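Local coordinates for peptidoglycan glycosyltransferase (Atopobium parvulum, PDB 4OVD), which belongs to the penicillin-binding proteins, pairing a dimerisation domain with a transpeptidase-type domain, at residues A[441-444]-A[445-448]. Residues are numbered along the deposited sequence; the frame is centred on the assembly and turned at random.
Sequences VSKG and GQEV
K443 and Q446 pair across the closed end of a tight beta hairpin, and they illustrate how a two-residue turn brings two strand ends into register. They form an antiparallel hydrogen-bonded pair, with K443 N donating to Q446 O at 3.2 Å. Q446 N returns a bond to K443 O at 2.9 Å. On the sheet face that K443 and Q446 share, the two side chains run side by side in the same direction. K443 CG sits between the backbone N and the carbonyl carbon (chi1 74°), and the chain stays extended until a bend at chi4 (56°) brings the ammonium group alongside the amide of Q446, displaced from its plane. There K443 NZ donates to Q446 OE1 at 3.1 Å, arriving from above the amide plane, and K443 CE lies 3.4 Å from the same OE1.

S442 and E447 form the next, non-hydrogen-bonded pair, on the other face from K443 and Q446. S442 OG turns back toward the turn, 3.0 Å from Q446 O, and S442 CA makes a CA-H...O contact with that carbonyl. Beyond them, E447 CG lies 3.9 Å from V441 O.

G444 and G445 occupy the corners of the type I' turn. Both have positive phi, easily adopted by glycine. Farther out, V441 and S442 form a classic beta bulge opposite V220, and G444 bonds to the backbone of D218, tying the hairpin to strand 219-221, with strand 446-447 at the edge of the mixed sheet.

The lysine-glutamine bond thus adds a side-chain link to the backbone pairing at the turn. As a single off-plane bond between a charged ammonium and a neutral amide, at an exposed position, it probably adds only modestly to the two backbone bonds.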
# COMPACT_ATOMS: atom_id res chain seq x y z
N VAL A 441 -2.39 -8.63 -15.07
CA VAL A 441 -1.22 -9.16 -15.73
C VAL A 441 -1.41 -9.27 -17.24
O VAL A 441 -0.54 -8.90 -17.98
CB VAL A 441 -0.89 -10.55 -15.21
CG1 VAL A 441 0.38 -11.05 -15.86
CG2 VAL A 441 -0.71 -10.51 -13.72
N SER A 442 -2.55 -9.78 -17.67
CA SER A 442 -2.83 -9.91 -19.09
C SER A 442 -4.26 -9.64 -19.47
O SER A 442 -5.17 -9.98 -18.74
CB SER A 442 -2.47 -11.29 -19.58
OG SER A 442 -1.92 -11.20 -20.86
N LYS A 443 -4.41 -9.06 -20.65
CA LYS A 443 -5.70 -8.76 -21.28
C LYS A 443 -5.64 -9.18 -22.75
O LYS A 443 -4.72 -8.82 -23.50
CB LYS A 443 -6.07 -7.28 -21.17
CG LYS A 443 -5.31 -6.34 -22.07
CD LYS A 443 -5.72 -4.91 -21.76
CE LYS A 443 -5.02 -3.92 -22.67
NZ LYS A 443 -5.27 -4.27 -24.10
N GLY A 444 -6.62 -9.96 -23.18
CA GLY A 444 -6.61 -10.44 -24.53
C GLY A 444 -5.32 -11.22 -24.81
O GLY A 444 -4.88 -11.30 -25.95
N GLY A 445 -4.69 -11.78 -23.77
CA GLY A 445 -3.45 -12.55 -24.00
C GLY A 445 -2.24 -11.68 -24.33
O GLY A 445 -1.23 -12.14 -24.85
N GLN A 446 -2.38 -10.40 -24.03
CA GLN A 446 -1.35 -9.40 -24.21
C GLN A 446 -0.84 -8.98 -22.81
O GLN A 446 -1.58 -8.40 -21.99
CB GLN A 446 -1.97 -8.22 -24.95
CG GLN A 446 -1.26 -6.90 -24.73
CD GLN A 446 -2.19 -5.76 -25.04
OE1 GLN A 446 -2.20 -4.75 -24.33
NE2 GLN A 446 -2.96 -5.88 -26.12
N GLU A 447 0.41 -9.33 -22.52
CA GLU A 447 1.02 -8.99 -21.24
C GLU A 447 1.36 -7.50 -21.33
O GLU A 447 2.02 -7.06 -22.24
CB GLU A 447 2.24 -9.85 -20.96
CG GLU A 447 2.95 -9.65 -19.60
CD GLU A 447 4.15 -10.57 -19.32
OE1 GLU A 447 4.52 -11.40 -20.20
OE2 GLU A 447 4.73 -10.47 -18.21
N VAL A 448 0.86 -6.72 -20.38
CA VAL A 448 1.05 -5.26 -20.35
C VAL A 448 2.38 -4.85 -19.68
O VAL A 448 2.83 -5.53 -18.78
CB VAL A 448 -0.18 -4.65 -19.62
CG1 VAL A 448 0.03 -3.20 -19.18
CG2 VAL A 448 -1.43 -4.77 -20.49